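Alr1585 protein (PDB 5C2I) is a heme-containing DyP-type (dye-decolorizing) peroxidase that probably uses hydrogen peroxide to oxidise dyes and other substrates. Local coordinates at residues 332-337 and 416-421; 27-32 and 460-465; 251-256 and 455-460. The protein carries 1 engineered substitution. All coordinates share one frame; numbering follows the deposited sequence.

Contact 1: residues 332-337 and 416-421; sequences RKTNPR and GPDPLI. With HEM (protoporphyrin IX containing Fe), chain E.
Lys333 reaches past Asp418 to the backbone of Gly416, where its NZ gives a hydrogen bond of 2.9 Å to Gly416 O. The chain of Lys333 is bent at chi2 (-82°) and again at chi3, which brings its end to the loop; the two side chains run antiparallel alongside one another, and Lys333 CE comes within 3.5 Å of Asp418 N. The ammonium is also hydrogen-bonded to Phe410 O and Trp404 O, so three carbonyls grip it. It does not pair with the neighbouring acid, since Lys333 NZ and Asp418 OD2 are 6.7 Å apart. This is the close-packed part. Toward the heme the fit between the segments is looser: Thr334 CG2 stands 4.4 Å from Ile421 CD1, and both lie against the porphyrin. Every touching residue is nevertheless buried, so the loose end gives onto cofactor and not solvent. There, Ile421 CG2 lies 3.5 Å from HEM CHC and Leu420 CD2 packs near pyrrole B, both on the opposite side of the porphyrin from the iron-bound water. Beyond the helix end, Asn335 ND2 and Arg337 NH2 donate to the two oxygens of one propionate, the latter nearly straight at 169°, while Asn335 OD1 closes an Asx turn onto Arg337 N. Asp418 OD1 accepts from Leu420 N at 2.8 Å, nearly along the C-O axis. The same oxygen takes Ile421 N from above the carboxylate plane. With OD1 pinned by an Asx turn, OD2 is hydrogen-bonded to His330 ND1. As in DyP peroxidases generally, His330 is probably the proximal iron ligand, which would make Asp418 the second-shell acid that orients it and tunes the heme iron.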
loop_
_atom_site.group_PDB
_atom_site.type_symbol
_atom_site.label_atom_id
_atom_site.label_comp_id
_atom_site.label_asym_id
_atom_site.label_seq_id
_atom_site.Cartn_x
_atom_site.Cartn_y
_atom_site.Cartn_z
ATOM N N ARG A 332 -8.444 35.294 3.675
ATOM C CA ARG A 332 -8.335 36.698 3.993
ATOM C C ARG A 332 -9.647 37.294 4.546
ATOM O O ARG A 332 -9.607 38.237 5.339
ATOM C CB ARG A 332 -7.878 37.479 2.750
ATOM C CG ARG A 332 -7.432 38.903 3.051
ATOM C CD ARG A 332 -6.550 39.478 1.977
ATOM N NE ARG A 332 -6.038 40.774 2.372
ATOM C CZ ARG A 332 -5.072 41.440 1.740
ATOM N NH1 ARG A 332 -4.439 40.928 0.691
ATOM N NH2 ARG A 332 -4.643 42.594 2.247
ATOM N N LYS A 333 -10.792 36.728 4.153
ATOM C CA LYS A 333 -12.085 37.085 4.739
ATOM C C LYS A 333 -12.213 36.588 6.195
ATOM O O LYS A 333 -12.626 37.345 7.081
ATOM C CB LYS A 333 -13.207 36.451 3.946
ATOM C CG LYS A 333 -13.524 37.202 2.672
ATOM C CD LYS A 333 -14.434 38.404 2.947
ATOM C CE LYS A 333 -15.441 38.688 1.867
ATOM N NZ LYS A 333 -16.530 39.612 2.293
ATOM N N THR A 334 -11.772 35.356 6.446
ATOM C CA THR A 334 -11.961 34.750 7.751
ATOM C C THR A 334 -10.842 35.110 8.722
ATOM O O THR A 334 -11.058 35.081 9.937
ATOM C CB THR A 334 -12.111 33.222 7.659
ATOM O OG1 THR A 334 -10.945 32.661 7.049
ATOM C CG2 THR A 334 -13.314 32.832 6.881
ATOM N N ASN A 335 -9.656 35.428 8.208
ATOM C CA ASN A 335 -8.558 35.894 9.015
ATOM C C ASN A 335 -7.853 37.037 8.310
ATOM O O ASN A 335 -6.959 36.835 7.478
ATOM C CB ASN A 335 -7.564 34.806 9.372
ATOM C CG ASN A 335 -6.479 35.337 10.326
ATOM O OD1 ASN A 335 -6.448 36.541 10.635
ATOM N ND2 ASN A 335 -5.566 34.474 10.740
ATOM N N PRO A 336 -8.291 38.265 8.600
ATOM C CA PRO A 336 -7.752 39.397 7.855
ATOM C C PRO A 336 -6.280 39.721 8.159
ATOM O O PRO A 336 -5.716 40.599 7.495
ATOM C CB PRO A 336 -8.682 40.567 8.276
ATOM C CG PRO A 336 -9.948 39.922 8.717
ATOM C CD PRO A 336 -9.496 38.628 9.369
ATOM N N ARG A 337 -5.708 39.073 9.184
ATOM C CA ARG A 337 -4.334 39.293 9.635
ATOM C C ARG A 337 -3.916 40.770 9.688
ATOM O O ARG A 337 -2.799 41.140 9.267
ATOM C CB ARG A 337 -3.330 38.483 8.772
ATOM C CG ARG A 337 -3.659 37.003 8.787
ATOM C CD ARG A 337 -2.591 36.149 8.134
ATOM N NE ARG A 337 -3.034 34.757 8.133
ATOM C CZ ARG A 337 -2.290 33.675 8.379
ATOM N NH1 ARG A 337 -0.991 33.754 8.656
ATOM N NH2 ARG A 337 -2.875 32.477 8.296
ATOM N N GLY A 416 -17.332 41.865 -2.173
ATOM C CA GLY A 416 -18.214 40.748 -2.475
ATOM C C GLY A 416 -18.123 39.725 -1.361
ATOM O O GLY A 416 -17.245 39.789 -0.509
ATOM N N PRO A 417 -19.038 38.755 -1.366
ATOM C CA PRO A 417 -18.975 37.693 -0.371
ATOM C C PRO A 417 -17.769 36.776 -0.567
ATOM O O PRO A 417 -17.235 36.658 -1.682
ATOM C CB PRO A 417 -20.279 36.927 -0.590
ATOM C CG PRO A 417 -20.732 37.282 -1.977
ATOM C CD PRO A 417 -20.144 38.604 -2.315
ATOM N N ASP A 418 -17.355 36.124 0.531
ATOM C CA ASP A 418 -16.431 34.988 0.463
ATOM C C ASP A 418 -16.983 33.982 -0.578
ATOM O O ASP A 418 -18.123 33.561 -0.439
ATOM C CB ASP A 418 -16.387 34.379 1.874
ATOM C CG ASP A 418 -15.469 33.185 2.015
ATOM O OD1 ASP A 418 -15.440 32.288 1.130
ATOM O OD2 ASP A 418 -14.819 33.135 3.092
ATOM N N PRO A 419 -16.213 33.669 -1.675
ATOM C CA PRO A 419 -16.772 32.836 -2.756
ATOM C C PRO A 419 -16.878 31.369 -2.372
ATOM O O PRO A 419 -17.627 30.611 -2.997
ATOM C CB PRO A 419 -15.754 32.999 -3.886
ATOM C CG PRO A 419 -14.467 33.238 -3.148
ATOM C CD PRO A 419 -14.857 34.131 -2.001
ATOM N N LEU A 420 -16.220 30.993 -1.277
ATOM C CA LEU A 420 -16.333 29.642 -0.768
ATOM C C LEU A 420 -17.541 29.445 0.132
ATOM O O LEU A 420 -18.311 28.521 -0.083
ATOM C CB LEU A 420 -15.022 29.301 -0.006
ATOM C CG LEU A 420 -14.790 27.841 0.321
ATOM C CD1 LEU A 420 -14.618 27.021 -0.954
ATOM C CD2 LEU A 420 -13.560 27.671 1.231
ATOM N N ILE A 421 -17.743 30.326 1.135
ATOM C CA ILE A 421 -18.768 30.115 2.156
ATOM C C ILE A 421 -19.740 31.285 2.349
ATOM O O ILE A 421 -20.690 31.192 3.148
ATOM C CB ILE A 421 -18.147 29.825 3.563
ATOM C CG1 ILE A 421 -17.396 31.044 4.092
ATOM C CG2 ILE A 421 -17.274 28.621 3.541
ATOM C CD1 ILE A 421 -17.142 31.049 5.593
HETATM C CHA HEM E . -9.290 28.199 6.505
HETATM C CHB HEM E . -11.910 25.388 3.591
HETATM C CHC HEM E . -15.899 26.591 6.052
HETATM C CHD HEM E . -13.282 29.578 8.773
HETATM C C1A HEM E . -9.658 27.342 5.480
HETATM C C2A HEM E . -8.770 26.804 4.503
HETATM C C3A HEM E . -9.508 26.017 3.690
HETATM C C4A HEM E . -10.834 26.049 4.176
HETATM C CMA HEM E . -9.036 25.196 2.520
HETATM C CAA HEM E . -7.260 27.048 4.375
HETATM C CBA HEM E . -6.320 26.131 5.162
HETATM C CGA HEM E . -6.608 26.281 6.630
HETATM O O1A HEM E . -6.103 27.214 7.320
HETATM O O2A HEM E . -7.365 25.466 7.160
HETATM C C1B HEM E . -13.221 25.453 4.060
HETATM C C2B HEM E . -14.315 24.706 3.499
HETATM C C3B HEM E . -15.403 24.999 4.195
HETATM C C4B HEM E . -14.981 26.005 5.173
HETATM C CMB HEM E . -14.198 23.750 2.364
HETATM C CAB HEM E . -16.792 24.483 4.116
HETATM C CBB HEM E . -17.120 23.283 3.607
HETATM C C1C HEM E . -15.550 27.569 6.998
HETATM C C2C HEM E . -16.425 28.290 7.782
HETATM C C3C HEM E . -15.676 29.156 8.537
HETATM C C4C HEM E . -14.335 28.924 8.211
HETATM C CMC HEM E . -17.916 28.143 7.874
HETATM C CAC HEM E . -16.106 30.175 9.493
HETATM C CBC HEM E . -17.221 30.863 9.506
HETATM C C1D HEM E . -11.963 29.315 8.411
HETATM C C2D HEM E . -10.852 29.972 9.093
HETATM C C3D HEM E . -9.748 29.633 8.442
HETATM C C4D HEM E . -10.208 28.712 7.381
HETATM C CMD HEM E . -10.908 30.897 10.298
HETATM C CAD HEM E . -8.347 30.035 8.803
HETATM C CBD HEM E . -7.925 31.383 8.205
HETATM C CGD HEM E . -6.540 31.716 8.652
HETATM O O1D HEM E . -5.722 31.952 7.767
HETATM O O2D HEM E . -6.203 31.767 9.885
HETATM N NA HEM E . -10.933 26.934 5.223
HETATM N NB HEM E . -13.685 26.243 4.976
HETATM N NC HEM E . -14.277 28.022 7.185
HETATM N ND HEM E . -11.548 28.630 7.343
HETATM FE FE HEM E . -12.590 27.500 6.178
HETATM O O HOH W 1 -12.541 25.710 7.682
#

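Contact 2: residues 27-32 and 460-465; sequences LNDLQG and SISFLK
Asp29, the last residue of helix 24-29, meets the first turn of the C-terminal helix 461-465 with three acceptors. Its backbone O takes Ile461 N at 3.0 Å, an almost straight bond (172°). Its carboxylate, with CG swung anti to the backbone N (chi1 -154°), clasps Ser462 at two points. Asp29 OD1 receives Ser462 N at 2.8 Å on its syn side, slightly out of the carboxylate plane. Asp29 OD2 turns its syn lone pair to Ser462 OG at 2.7 Å and has a further partner in Ser249 OG. Ser462 OG in turn accepts from Asn245 N, so neither group depends on one bond.

Ser460 is the N-cap of the same helix. Its OG takes Phe463 N in a weak bond of 3.4 Å, and its stronger partner is Asp241 OD2. The amides of Ile461, Ser462 and Phe463, which have no acceptor one turn back within their own helix, are thus all answered by oxygen. Next to this polar clasp Gln31 CG packs 4.0 Å from Ile461 CG1, while its amide is satisfied at both ends, NE2 giving to Phe96 O and Pro459 O and OE1 accepting from Asn95 ND2. A buried carboxylate at the amino end of a helix, bonded to an amide and a hydroxyl of its first turn, would probably be favoured as the anion; its bonds, with that of Asp29 O, tie the chain's last helix to the N-terminal region.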
loop_
_atom_site.group_PDB
_atom_site.type_symbol
_atom_site.label_atom_id
_atom_site.label_comp_id
_atom_site.label_asym_id
_atom_site.label_seq_id
_atom_site.Cartn_x
_atom_site.Cartn_y
_atom_site.Cartn_z
ATOM N N LEU A 27 -6.755 21.497 33.457
ATOM C CA LEU A 27 -6.621 20.445 32.455
ATOM C C LEU A 27 -7.316 19.131 32.887
ATOM O O LEU A 27 -7.719 18.333 32.057
ATOM C CB LEU A 27 -5.144 20.167 32.148
ATOM C CG LEU A 27 -4.368 21.292 31.457
ATOM C CD1 LEU A 27 -2.902 20.905 31.254
ATOM C CD2 LEU A 27 -5.003 21.671 30.125
ATOM N N ASN A 28 -7.402 18.892 34.191
ATOM C CA ASN A 28 -8.039 17.704 34.710
ATOM C C ASN A 28 -9.544 17.710 34.550
ATOM O O ASN A 28 -10.134 16.671 34.374
ATOM C CB ASN A 28 -7.729 17.551 36.213
ATOM C CG ASN A 28 -8.038 16.150 36.709
ATOM O OD1 ASN A 28 -7.612 15.151 36.118
ATOM N ND2 ASN A 28 -8.870 16.059 37.755
ATOM N N ASP A 29 -10.164 18.880 34.607
ATOM C CA ASP A 29 -11.640 19.001 34.564
ATOM C C ASP A 29 -12.191 19.496 33.253
ATOM O O ASP A 29 -13.443 19.544 33.058
ATOM C CB ASP A 29 -12.154 19.903 35.713
ATOM C CG ASP A 29 -13.604 19.571 36.126
ATOM O OD1 ASP A 29 -13.982 18.388 36.000
ATOM O OD2 ASP A 29 -14.318 20.476 36.658
ATOM N N LEU A 30 -11.297 19.876 32.343
ATOM C CA LEU A 30 -11.696 20.357 30.994
ATOM C C LEU A 30 -11.729 19.167 30.068
ATOM O O LEU A 30 -10.793 18.336 30.074
ATOM C CB LEU A 30 -10.658 21.356 30.471
ATOM C CG LEU A 30 -10.816 21.872 29.034
ATOM C CD1 LEU A 30 -12.051 22.776 28.944
ATOM C CD2 LEU A 30 -9.589 22.635 28.599
ATOM N N GLN A 31 -12.741 19.084 29.235
ATOM C CA GLN A 31 -12.782 18.026 28.211
ATOM C C GLN A 31 -11.667 18.230 27.155
ATOM O O GLN A 31 -11.245 19.347 26.872
ATOM C CB GLN A 31 -14.130 18.007 27.490
ATOM C CG GLN A 31 -15.274 17.540 28.361
ATOM C CD GLN A 31 -16.519 17.249 27.559
ATOM O OE1 GLN A 31 -16.491 16.460 26.600
ATOM N NE2 GLN A 31 -17.617 17.861 27.945
ATOM N N GLY A 32 -11.197 17.133 26.584
ATOM C CA GLY A 32 -10.283 17.147 25.453
ATOM C C GLY A 32 -10.914 17.652 24.163
ATOM O O GLY A 32 -12.110 17.982 24.120
ATOM N N SER A 460 -17.818 21.061 32.021
ATOM C CA SER A 460 -16.734 20.497 32.807
ATOM C C SER A 460 -17.110 19.071 33.157
ATOM O O SER A 460 -18.312 18.716 33.215
ATOM C CB SER A 460 -16.527 21.325 34.089
ATOM O OG SER A 460 -17.641 21.233 34.972
ATOM N N ILE A 461 -16.095 18.244 33.342
ATOM C CA ILE A 461 -16.282 16.844 33.638
ATOM C C ILE A 461 -16.956 16.637 35.016
ATOM O O ILE A 461 -17.870 15.808 35.127
ATOM C CB ILE A 461 -14.952 16.071 33.515
ATOM C CG1 ILE A 461 -14.532 16.091 32.024
ATOM C CG2 ILE A 461 -15.110 14.656 34.058
ATOM C CD1 ILE A 461 -13.117 15.619 31.753
ATOM N N SER A 462 -16.563 17.425 36.006
ATOM C CA SER A 462 -17.146 17.332 37.356
ATOM C C SER A 462 -18.641 17.599 37.334
ATOM O O SER A 462 -19.409 16.903 38.021
ATOM C CB SER A 462 -16.428 18.259 38.368
ATOM O OG SER A 462 -16.502 19.634 37.974
ATOM N N PHE A 463 -19.088 18.559 36.542
ATOM C CA PHE A 463 -20.512 18.794 36.396
ATOM C C PHE A 463 -21.230 17.518 35.958
ATOM O O PHE A 463 -22.254 17.111 36.572
ATOM C CB PHE A 463 -20.806 19.910 35.427
ATOM C CG PHE A 463 -22.230 19.982 34.981
ATOM C CD1 PHE A 463 -23.221 20.485 35.817
ATOM C CD2 PHE A 463 -22.597 19.628 33.700
ATOM C CE1 PHE A 463 -24.542 20.586 35.419
ATOM C CE2 PHE A 463 -23.941 19.739 33.266
ATOM C CZ PHE A 463 -24.921 20.202 34.129
ATOM N N LEU A 464 -20.693 16.874 34.934
ATOM C CA LEU A 464 -21.307 15.694 34.379
ATOM C C LEU A 464 -21.264 14.498 35.331
ATOM O O LEU A 464 -22.222 13.709 35.403
ATOM C CB LEU A 464 -20.661 15.364 33.029
ATOM C CG LEU A 464 -20.785 16.438 31.939
ATOM C CD1 LEU A 464 -19.926 16.119 30.752
ATOM C CD2 LEU A 464 -22.252 16.584 31.537
ATOM N N LYS A 465 -20.162 14.346 36.048
ATOM C CA LYS A 465 -20.017 13.235 36.962
ATOM C C LYS A 465 -20.916 13.300 38.203
ATOM O O LYS A 465 -21.061 12.290 38.866
ATOM C CB LYS A 465 -18.576 13.142 37.456
ATOM C CG LYS A 465 -17.566 12.643 36.439
ATOM C CD LYS A 465 -16.257 12.357 37.171
ATOM C CE LYS A 465 -15.199 11.851 36.229
ATOM N NZ LYS A 465 -13.982 11.491 37.014
#

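Contact 3: residues 251-256 and 455-460; sequences GSYLVY and YFFAPS
Strands 251-256 and 455-458 run antiparallel, their axes 4.5 Å apart at closest and their directions at 153°. Leu254 and Phe456 form a hydrogen-bonded pair: Leu254 N reaches Phe456 O at 2.8 Å, and Phe456 N returns to Leu254 O at 2.9 Å in the carbonyl plane. Two residues along, Ala458 N to Ser252 O is a bond of 2.9 Å, whereas the return from Ser252 N to Ala458 O is weak. Tyr253-Phe457, between them, and Val255-Tyr455, beyond Leu254, are the non-hydrogen-bonded pairs.

In the C-terminal half of the two-part ferredoxin-like DyP fold, strand 250-261 lies between 383-390 and 448-458. The face bearing Leu254 and Phe456 packs on Phe97 and Leu151 of the N-terminal domain's sheet; there Leu254 CD2 sits 3.9 Å from Phe456 CD1.

On the other face Phe457 directs an edge at Tyr253, ring centroids 5.0 Å apart and planes at 54°, with CD1 above the tyrosine face near its rim. Phe457 CG, anti to the backbone N (chi1 -173°), carries the ring onward to Gly251, whose CA is 3.7 Å from Phe457 CZ. Val255 CG2 meets the Tyr455 ring in plane at its edge, while Tyr253 OH and Tyr455 OH are hydrogen-bonded to Asp116 N and Asn398 OD1, respectively.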
loop_
_atom_site.group_PDB
_atom_site.type_symbol
_atom_site.label_atom_id
_atom_site.label_comp_id
_atom_site.label_asym_id
_atom_site.label_seq_id
_atom_site.Cartn_x
_atom_site.Cartn_y
_atom_site.Cartn_z
ATOM N N GLY A 251 -15.346 25.047 30.371
ATOM C CA GLY A 251 -15.921 24.458 29.185
ATOM C C GLY A 251 -15.703 25.392 27.989
ATOM O O GLY A 251 -14.933 26.371 28.074
ATOM N N SER A 252 -16.353 25.063 26.878
ATOM C CA SER A 252 -16.262 25.834 25.650
ATOM C C SER A 252 -17.519 25.646 24.854
ATOM O O SER A 252 -18.231 24.658 25.019
ATOM C CB SER A 252 -15.025 25.411 24.827
ATOM O OG SER A 252 -14.859 26.264 23.681
ATOM N N TYR A 253 -17.823 26.624 23.995
ATOM C CA TYR A 253 -18.989 26.562 23.135
ATOM C C TYR A 253 -18.642 25.971 21.776
ATOM O O TYR A 253 -17.672 26.375 21.147
ATOM C CB TYR A 253 -19.593 27.954 22.939
ATOM C CG TYR A 253 -20.218 28.521 24.182
ATOM C CD1 TYR A 253 -21.491 28.083 24.597
ATOM C CD2 TYR A 253 -19.562 29.461 24.963
ATOM C CE1 TYR A 253 -22.056 28.565 25.762
ATOM C CE2 TYR A 253 -20.152 30.012 26.095
ATOM C CZ TYR A 253 -21.413 29.559 26.486
ATOM O OH TYR A 253 -21.987 30.080 27.629
ATOM N N LEU A 254 -19.451 25.003 21.363
ATOM C CA LEU A 254 -19.301 24.298 20.128
ATOM C C LEU A 254 -20.327 24.769 19.102
ATOM O O LEU A 254 -21.535 24.810 19.386
ATOM C CB LEU A 254 -19.465 22.796 20.344
ATOM C CG LEU A 254 -19.485 21.915 19.093
ATOM C CD1 LEU A 254 -18.181 21.904 18.346
ATOM C CD2 LEU A 254 -19.916 20.486 19.433
ATOM N N VAL A 255 -19.869 25.069 17.904
ATOM C CA VAL A 255 -20.732 25.268 16.740
ATOM C C VAL A 255 -20.566 24.004 15.894
ATOM O O VAL A 255 -19.434 23.635 15.566
ATOM C CB VAL A 255 -20.258 26.480 15.921
ATOM C CG1 VAL A 255 -20.954 26.526 14.542
ATOM C CG2 VAL A 255 -20.482 27.771 16.672
ATOM N N TYR A 256 -21.665 23.343 15.562
ATOM C CA TYR A 256 -21.677 22.154 14.687
ATOM C C TYR A 256 -22.569 22.461 13.496
ATOM O O TYR A 256 -23.725 22.835 13.692
ATOM C CB TYR A 256 -22.212 20.927 15.454
ATOM C CG TYR A 256 -22.038 19.610 14.740
ATOM C CD1 TYR A 256 -22.691 19.336 13.503
ATOM C CD2 TYR A 256 -21.243 18.642 15.255
ATOM C CE1 TYR A 256 -22.492 18.143 12.846
ATOM C CE2 TYR A 256 -21.077 17.419 14.622
ATOM C CZ TYR A 256 -21.675 17.179 13.415
ATOM O OH TYR A 256 -21.496 15.976 12.804
ATOM N N TYR A 455 -25.843 24.628 18.241
ATOM C CA TYR A 455 -24.868 25.157 19.176
ATOM C C TYR A 455 -24.913 24.361 20.467
ATOM O O TYR A 455 -25.999 24.070 20.977
ATOM C CB TYR A 455 -25.237 26.566 19.541
ATOM C CG TYR A 455 -25.272 27.608 18.440
ATOM C CD1 TYR A 455 -24.171 27.853 17.624
ATOM C CD2 TYR A 455 -26.401 28.413 18.273
ATOM C CE1 TYR A 455 -24.198 28.854 16.644
ATOM C CE2 TYR A 455 -26.420 29.428 17.337
ATOM C CZ TYR A 455 -25.305 29.644 16.532
ATOM O OH TYR A 455 -25.344 30.684 15.612
ATOM N N PHE A 456 -23.753 24.028 21.004
ATOM C CA PHE A 456 -23.647 23.291 22.266
ATOM C C PHE A 456 -22.649 23.913 23.215
ATOM O O PHE A 456 -21.824 24.749 22.818
ATOM C CB PHE A 456 -23.168 21.857 22.027
ATOM C CG PHE A 456 -24.023 21.048 21.065
ATOM C CD1 PHE A 456 -23.778 21.091 19.697
ATOM C CD2 PHE A 456 -24.986 20.201 21.522
ATOM C CE1 PHE A 456 -24.547 20.353 18.827
ATOM C CE2 PHE A 456 -25.738 19.419 20.660
ATOM C CZ PHE A 456 -25.542 19.525 19.295
ATOM N N PHE A 457 -22.686 23.452 24.470
ATOM C CA PHE A 457 -21.637 23.733 25.453
ATOM C C PHE A 457 -21.018 22.399 25.836
ATOM O O PHE A 457 -21.738 21.405 26.009
ATOM C CB PHE A 457 -22.239 24.404 26.662
ATOM C CG PHE A 457 -21.227 24.880 27.661
ATOM C CD1 PHE A 457 -20.347 25.897 27.346
ATOM C CD2 PHE A 457 -21.163 24.319 28.899
ATOM C CE1 PHE A 457 -19.402 26.335 28.255
ATOM C CE2 PHE A 457 -20.259 24.785 29.864
ATOM C CZ PHE A 457 -19.341 25.773 29.518
ATOM N N ALA A 458 -19.686 22.359 25.879
ATOM C CA ALA A 458 -18.927 21.245 26.438
ATOM C C ALA A 458 -18.763 21.509 27.926
ATOM O O ALA A 458 -17.939 22.334 28.304
ATOM C CB ALA A 458 -17.563 21.149 25.776
ATOM N N PRO A 459 -19.550 20.829 28.794
ATOM C CA PRO A 459 -19.427 21.131 30.210
ATOM C C PRO A 459 -18.157 20.572 30.835
ATOM O O PRO A 459 -17.505 19.720 30.253
ATOM C CB PRO A 459 -20.680 20.469 30.828
ATOM C CG PRO A 459 -21.544 20.094 29.682
ATOM C CD PRO A 459 -20.620 19.866 28.529
ATOM N N SER A 460 -17.818 21.061 32.021
ATOM C CA SER A 460 -16.734 20.497 32.807
ATOM C C SER A 460 -17.110 19.071 33.157
ATOM O O SER A 460 -18.312 18.716 33.215
ATOM C CB SER A 460 -16.527 21.325 34.089
ATOM O OG SER A 460 -17.641 21.233 34.972
#

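Contacts 2 and 3 adjoin, with centres 12 Å apart, and share Ser460, where strand 448-458 hands over to helix 461-465. They touch through Gln31 NE2, 3.0 Å from Pro459 O in a probable hydrogen bond, and through Leu464 CD2, 4.0 Å from Pro459 CG. Contact 1 is nested in sequence inside both loops and lies across the chain's centre from them: its centre is 25 Å from that of contact 3 and 35 Å from that of contact 2. The heme belongs to contact 1, yet the side chain of Val255 in contact 3 is about 8 Å from it. Strand 448-458 spans the gap, since Ile448 touches Leu420 and Ile421.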